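Local coordinates for oxidoreductase, Gfo/Idh/MocA family (Vibrio cholerae, PDB 1XEA), which is probably a nucleotide-dependent oxidoreductase of the Gfo/Idh/MocA family, binding a dinucleotide cofactor such as NAD(P) in its Rossmann-fold domain, at residues Y56-H70 / L79-D93. Residues are numbered along the deposited sequence; the frame is centred on the assembly and turned at random.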
loop_
_atom_site.group_PDB
_atom_site.type_symbol
_atom_site.label_atom_id
_atom_site.label_comp_id
_atom_site.label_asym_id
_atom_site.label_seq_id
_atom_site.Cartn_x
_atom_site.Cartn_y
_atom_site.Cartn_z
ATOM N N TYR A 56 -11.741 -22.651 -42.761
ATOM C CA TYR A 56 -12.917 -22.240 -42.007
ATOM C C TYR A 56 -14.231 -22.742 -42.571
ATOM O O TYR A 56 -15.280 -22.511 -41.977
ATOM C CB TYR A 56 -12.954 -20.714 -41.874
ATOM C CG TYR A 56 -13.290 -19.962 -43.136
ATOM C CD1 TYR A 56 -14.613 -19.818 -43.552
ATOM C CD2 TYR A 56 -12.288 -19.365 -43.898
ATOM C CE1 TYR A 56 -14.934 -19.094 -44.700
ATOM C CE2 TYR A 56 -12.593 -18.636 -45.051
ATOM C CZ TYR A 56 -13.921 -18.502 -45.449
ATOM O OH TYR A 56 -14.233 -17.780 -46.589
ATOM N N ARG A 57 -14.182 -23.439 -43.703
ATOM C CA ARG A 57 -15.403 -23.955 -44.315
ATOM C C ARG A 57 -15.713 -25.366 -43.843
ATOM O O ARG A 57 -16.867 -25.694 -43.553
ATOM C CB ARG A 57 -15.277 -23.924 -45.836
ATOM C CG ARG A 57 -15.116 -22.524 -46.378
ATOM C CD ARG A 57 -14.258 -22.521 -47.633
ATOM N NE ARG A 57 -13.596 -21.234 -47.814
ATOM C CZ ARG A 57 -12.638 -21.003 -48.704
ATOM N NH1 ARG A 57 -12.228 -21.983 -49.497
ATOM N NH2 ARG A 57 -12.087 -19.794 -48.793
ATOM N N ASP A 58 -14.675 -26.192 -43.749
ATOM C CA ASP A 58 -14.833 -27.575 -43.313
ATOM C C ASP A 58 -15.453 -27.639 -41.927
ATOM O O ASP A 58 -15.971 -28.674 -41.508
ATOM C CB ASP A 58 -13.478 -28.283 -43.297
ATOM C CG ASP A 58 -12.816 -28.307 -44.659
ATOM O OD1 ASP A 58 -13.373 -28.940 -45.584
ATOM O OD2 ASP A 58 -11.737 -27.693 -44.806
ATOM N N VAL A 59 -15.390 -26.519 -41.221
ATOM C CA VAL A 59 -15.934 -26.427 -39.878
ATOM C C VAL A 59 -17.403 -26.849 -39.816
ATOM O O VAL A 59 -17.842 -27.437 -38.831
ATOM C CB VAL A 59 -15.781 -24.983 -39.336
ATOM C CG1 VAL A 59 -16.507 -24.832 -38.013
ATOM C CG2 VAL A 59 -14.302 -24.651 -39.166
ATOM N N LEU A 60 -18.161 -26.556 -40.863
ATOM C CA LEU A 60 -19.572 -26.915 -40.880
ATOM C C LEU A 60 -19.797 -28.417 -40.849
ATOM O O LEU A 60 -20.849 -28.887 -40.415
ATOM C CB LEU A 60 -20.230 -26.341 -42.122
ATOM C CG LEU A 60 -20.189 -24.823 -42.184
ATOM C CD1 LEU A 60 -20.703 -24.393 -43.545
ATOM C CD2 LEU A 60 -21.037 -24.221 -41.054
ATOM N N GLN A 61 -18.803 -29.163 -41.321
ATOM C CA GLN A 61 -18.878 -30.623 -41.377
ATOM C C GLN A 61 -19.226 -31.307 -40.054
ATOM O O GLN A 61 -20.020 -32.252 -40.020
ATOM C CB GLN A 61 -17.560 -31.187 -41.923
ATOM C CG GLN A 61 -17.275 -30.743 -43.358
ATOM C CD GLN A 61 -16.094 -31.458 -43.988
ATOM O OE1 GLN A 61 -16.080 -32.685 -44.086
ATOM N NE2 GLN A 61 -15.098 -30.690 -44.431
ATOM N N TYR A 62 -18.637 -30.817 -38.970
ATOM C CA TYR A 62 -18.850 -31.377 -37.643
ATOM C C TYR A 62 -20.161 -30.934 -36.985
ATOM O O TYR A 62 -20.471 -31.328 -35.857
ATOM C CB TYR A 62 -17.663 -31.006 -36.757
ATOM C CG TYR A 62 -16.328 -31.285 -37.405
ATOM C CD1 TYR A 62 -15.762 -30.384 -38.304
ATOM C CD2 TYR A 62 -15.634 -32.459 -37.133
ATOM C CE1 TYR A 62 -14.532 -30.651 -38.913
ATOM C CE2 TYR A 62 -14.405 -32.738 -37.735
ATOM C CZ TYR A 62 -13.856 -31.834 -38.622
ATOM O OH TYR A 62 -12.632 -32.109 -39.197
ATOM N N GLY A 63 -20.931 -30.120 -37.698
ATOM C CA GLY A 63 -22.197 -29.644 -37.167
ATOM C C GLY A 63 -22.056 -28.939 -35.833
ATOM O O GLY A 63 -22.611 -29.383 -34.824
ATOM N N VAL A 64 -21.312 -27.833 -35.847
ATOM C CA VAL A 64 -21.062 -27.024 -34.661
ATOM C C VAL A 64 -22.278 -26.196 -34.284
ATOM O O VAL A 64 -23.111 -25.886 -35.131
ATOM C CB VAL A 64 -19.877 -26.074 -34.894
ATOM C CG1 VAL A 64 -18.626 -26.875 -35.244
ATOM C CG2 VAL A 64 -20.210 -25.103 -36.012
ATOM N N ASP A 65 -22.375 -25.844 -33.007
ATOM C CA ASP A 65 -23.488 -25.047 -32.506
ATOM C C ASP A 65 -23.169 -23.560 -32.517
ATOM O O ASP A 65 -24.062 -22.721 -32.387
ATOM C CB ASP A 65 -23.846 -25.505 -31.094
ATOM C CG ASP A 65 -24.435 -26.900 -31.077
ATOM O OD1 ASP A 65 -25.585 -27.063 -31.557
ATOM O OD2 ASP A 65 -23.745 -27.832 -30.598
ATOM N N ALA A 66 -21.887 -23.244 -32.676
ATOM C CA ALA A 66 -21.431 -21.865 -32.718
ATOM C C ALA A 66 -19.930 -21.811 -33.027
ATOM O O ALA A 66 -19.217 -22.805 -32.865
ATOM C CB ALA A 66 -21.727 -21.178 -31.385
ATOM N N VAL A 67 -19.464 -20.645 -33.481
ATOM C CA VAL A 67 -18.055 -20.427 -33.802
ATOM C C VAL A 67 -17.509 -19.197 -33.073
ATOM O O VAL A 67 -18.235 -18.231 -32.827
ATOM C CB VAL A 67 -17.839 -20.227 -35.323
ATOM C CG1 VAL A 67 -18.230 -21.480 -36.072
ATOM C CG2 VAL A 67 -18.641 -19.045 -35.813
HETATM N N MSE A 68 -16.231 -19.252 -32.712
HETATM C CA MSE A 68 -15.558 -18.151 -32.026
HETATM C C MSE A 68 -14.385 -17.741 -32.891
HETATM O O MSE A 68 -13.398 -18.465 -32.995
HETATM C CB MSE A 68 -15.053 -18.602 -30.654
HETATM C CG MSE A 68 -16.158 -18.871 -29.656
HETATM SE SE MSE A 68 -15.560 -19.586 -27.966
HETATM C CE MSE A 68 -14.643 -18.029 -27.270
ATOM N N ILE A 69 -14.488 -16.582 -33.520
ATOM C CA ILE A 69 -13.421 -16.123 -34.393
ATOM C C ILE A 69 -12.367 -15.349 -33.618
ATOM O O ILE A 69 -12.670 -14.349 -32.982
ATOM C CB ILE A 69 -14.007 -15.253 -35.498
ATOM C CG1 ILE A 69 -15.047 -16.078 -36.262
ATOM C CG2 ILE A 69 -12.902 -14.753 -36.414
ATOM C CD1 ILE A 69 -16.002 -15.259 -37.077
ATOM N N HIS A 70 -11.125 -15.806 -33.666
ATOM C CA HIS A 70 -10.073 -15.119 -32.933
ATOM C C HIS A 70 -9.000 -14.651 -33.887
ATOM O O HIS A 70 -7.945 -14.174 -33.475
ATOM C CB HIS A 70 -9.466 -16.050 -31.892
ATOM C CG HIS A 70 -10.483 -16.717 -31.022
ATOM N ND1 HIS A 70 -11.203 -16.039 -30.060
ATOM C CD2 HIS A 70 -10.920 -17.997 -30.985
ATOM C CE1 HIS A 70 -12.038 -16.875 -29.469
ATOM N NE2 HIS A 70 -11.886 -18.069 -30.012
ATOM N N LEU A 79 -15.037 -14.018 -42.067
ATOM C CA LEU A 79 -15.430 -15.140 -41.226
ATOM C C LEU A 79 -16.791 -14.935 -40.571
ATOM O O LEU A 79 -17.674 -15.788 -40.663
ATOM C CB LEU A 79 -14.370 -15.369 -40.151
ATOM C CG LEU A 79 -12.984 -15.755 -40.670
ATOM C CD1 LEU A 79 -12.018 -15.810 -39.513
ATOM C CD2 LEU A 79 -13.042 -17.091 -41.384
ATOM N N ALA A 80 -16.957 -13.799 -39.907
ATOM C CA ALA A 80 -18.208 -13.486 -39.231
ATOM C C ALA A 80 -19.402 -13.657 -40.164
ATOM O O ALA A 80 -20.272 -14.498 -39.929
ATOM C CB ALA A 80 -18.166 -12.057 -38.698
ATOM N N ALA A 81 -19.440 -12.842 -41.215
ATOM C CA ALA A 81 -20.522 -12.890 -42.191
ATOM C C ALA A 81 -20.796 -14.322 -42.634
ATOM O O ALA A 81 -21.947 -14.766 -42.665
ATOM C CB ALA A 81 -20.173 -12.032 -43.399
ATOM N N PHE A 82 -19.731 -15.048 -42.962
ATOM C CA PHE A 82 -19.859 -16.429 -43.416
ATOM C C PHE A 82 -20.764 -17.287 -42.538
ATOM O O PHE A 82 -21.746 -17.863 -43.016
ATOM C CB PHE A 82 -18.490 -17.095 -43.509
ATOM C CG PHE A 82 -18.540 -18.495 -44.045
ATOM C CD1 PHE A 82 -19.021 -18.744 -45.330
ATOM C CD2 PHE A 82 -18.101 -19.564 -43.275
ATOM C CE1 PHE A 82 -19.054 -20.039 -45.845
ATOM C CE2 PHE A 82 -18.129 -20.864 -43.781
ATOM C CZ PHE A 82 -18.608 -21.103 -45.069
ATOM N N PHE A 83 -20.439 -17.375 -41.256
ATOM C CA PHE A 83 -21.247 -18.188 -40.362
ATOM C C PHE A 83 -22.544 -17.503 -39.985
ATOM O O PHE A 83 -23.517 -18.165 -39.624
ATOM C CB PHE A 83 -20.458 -18.545 -39.109
ATOM C CG PHE A 83 -19.177 -19.256 -39.398
ATOM C CD1 PHE A 83 -18.018 -18.541 -39.669
ATOM C CD2 PHE A 83 -19.131 -20.645 -39.423
ATOM C CE1 PHE A 83 -16.831 -19.198 -39.959
ATOM C CE2 PHE A 83 -17.949 -21.312 -39.712
ATOM C CZ PHE A 83 -16.796 -20.587 -39.980
ATOM N N LEU A 84 -22.563 -16.178 -40.064
ATOM C CA LEU A 84 -23.775 -15.448 -39.736
ATOM C C LEU A 84 -24.848 -15.766 -40.764
ATOM O O LEU A 84 -26.031 -15.879 -40.426
ATOM C CB LEU A 84 -23.509 -13.947 -39.703
ATOM C CG LEU A 84 -22.830 -13.470 -38.427
ATOM C CD1 LEU A 84 -22.583 -11.980 -38.540
ATOM C CD2 LEU A 84 -23.713 -13.774 -37.224
ATOM N N HIS A 85 -24.440 -15.915 -42.021
ATOM C CA HIS A 85 -25.386 -16.233 -43.072
ATOM C C HIS A 85 -25.835 -17.694 -42.945
ATOM O O HIS A 85 -27.017 -18.018 -43.120
ATOM C CB HIS A 85 -24.759 -15.967 -44.440
ATOM C CG HIS A 85 -25.634 -16.371 -45.583
ATOM N ND1 HIS A 85 -26.996 -16.554 -45.455
ATOM C CD2 HIS A 85 -25.335 -16.690 -46.864
ATOM C CE1 HIS A 85 -27.494 -16.977 -46.603
ATOM N NE2 HIS A 85 -26.505 -17.067 -47.476
ATOM N N LEU A 86 -24.886 -18.571 -42.633
ATOM C CA LEU A 86 -25.181 -19.987 -42.455
ATOM C C LEU A 86 -26.081 -20.181 -41.236
ATOM O O LEU A 86 -26.441 -21.308 -40.894
ATOM C CB LEU A 86 -23.889 -20.768 -42.248
ATOM C CG LEU A 86 -22.895 -20.684 -43.400
ATOM C CD1 LEU A 86 -21.524 -21.175 -42.952
ATOM C CD2 LEU A 86 -23.414 -21.503 -44.566
ATOM N N GLY A 87 -26.422 -19.077 -40.576
ATOM C CA GLY A 87 -27.280 -19.133 -39.403
ATOM C C GLY A 87 -26.668 -19.818 -38.192
ATOM O O GLY A 87 -27.213 -20.791 -37.667
ATOM N N ILE A 88 -25.535 -19.303 -37.736
ATOM C CA ILE A 88 -24.865 -19.883 -36.582
ATOM C C ILE A 88 -24.419 -18.796 -35.605
ATOM O O ILE A 88 -23.797 -17.814 -36.007
ATOM C CB ILE A 88 -23.643 -20.695 -37.040
ATOM C CG1 ILE A 88 -24.095 -21.744 -38.056
ATOM C CG2 ILE A 88 -22.966 -21.356 -35.857
ATOM C CD1 ILE A 88 -22.963 -22.512 -38.682
ATOM N N PRO A 89 -24.753 -18.945 -34.309
ATOM C CA PRO A 89 -24.349 -17.941 -33.318
ATOM C C PRO A 89 -22.851 -17.683 -33.479
ATOM O O PRO A 89 -22.042 -18.608 -33.407
ATOM C CB PRO A 89 -24.678 -18.624 -31.997
ATOM C CG PRO A 89 -25.887 -19.443 -32.350
ATOM C CD PRO A 89 -25.494 -20.049 -33.671
ATOM N N THR A 90 -22.479 -16.433 -33.711
ATOM C CA THR A 90 -21.069 -16.112 -33.898
ATOM C C THR A 90 -20.464 -15.255 -32.786
ATOM O O THR A 90 -21.086 -14.316 -32.288
ATOM C CB THR A 90 -20.837 -15.387 -35.257
ATOM O OG1 THR A 90 -21.235 -16.248 -36.326
ATOM C CG2 THR A 90 -19.373 -15.011 -35.443
ATOM N N PHE A 91 -19.230 -15.583 -32.421
ATOM C CA PHE A 91 -18.499 -14.855 -31.402
ATOM C C PHE A 91 -17.241 -14.315 -32.054
ATOM O O PHE A 91 -16.578 -15.026 -32.812
ATOM C CB PHE A 91 -18.117 -15.788 -30.262
ATOM C CG PHE A 91 -17.193 -15.170 -29.261
ATOM C CD1 PHE A 91 -17.692 -14.453 -28.185
ATOM C CD2 PHE A 91 -15.816 -15.303 -29.397
ATOM C CE1 PHE A 91 -16.833 -13.874 -27.249
ATOM C CE2 PHE A 91 -14.948 -14.729 -28.467
ATOM C CZ PHE A 91 -15.459 -14.013 -27.392
ATOM N N VAL A 92 -16.924 -13.059 -31.767
ATOM C CA VAL A 92 -15.735 -12.433 -32.325
ATOM C C VAL A 92 -15.041 -11.638 -31.241
ATOM O O VAL A 92 -15.670 -10.858 -30.536
ATOM C CB VAL A 92 -16.075 -11.479 -33.496
ATOM C CG1 VAL A 92 -14.803 -10.830 -34.026
ATOM C CG2 VAL A 92 -16.765 -12.251 -34.610
ATOM N N ASP A 93 -13.737 -11.839 -31.107
ATOM C CA ASP A 93 -12.971 -11.129 -30.101
ATOM C C ASP A 93 -12.787 -9.682 -30.532
ATOM O O ASP A 93 -12.479 -9.409 -31.689
ATOM C CB ASP A 93 -11.617 -11.808 -29.898
ATOM C CG ASP A 93 -10.815 -11.181 -28.780
ATOM O OD1 ASP A 93 -11.394 -10.956 -27.686
ATOM O OD2 ASP A 93 -9.600 -10.925 -28.980
#
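I69 and L79 mesh where strand 66-69 meets the helix that packs antiparallel over it: I69 CG2 meets L79 CD1, while CD1 of I69 reaches on to the backbone N of A80 (3.3 Å). Beside them both methyls of V67 lie against one face of the F83 ring, CG1 4.0 Å from the ring centroid in a CH-pi contact. Strand 90-93 continues the parallel sheet. P89 O accepts from V67 N, V67 O from F91 N (2.9 Å), and F91 O from I69 N (2.7 Å, N-H...O 167°); a weaker bond runs from D93 N to I69 O. On the face of the sheet away from this helix, the M68 chain, bent at chi3 (69°), brings CE to F91 CE2 (3.5 Å) and sets the selenium oblique to the ring, a Met-aromatic contact that W275 of helix 268-281 flanks. The solvent side lies where R57 and L60 meet F82 and L86, L60 CD1 touching L86 CD1 at 3.4 Å. Y56 is the closely packed link from this rim to L79: its ring turns an edge to the face of F82 (planes 80° apart) and receives L79 CD2 over its own face. This is the right-handed beta-alpha-beta crossover of a Rossmann fold, helix 76-85 linking neighbouring strands. Across the contact, backbone bonds set the strand register, whereas no hydrogen bond ties 56-70 to the helix, which meets it through apolar and aromatic packing.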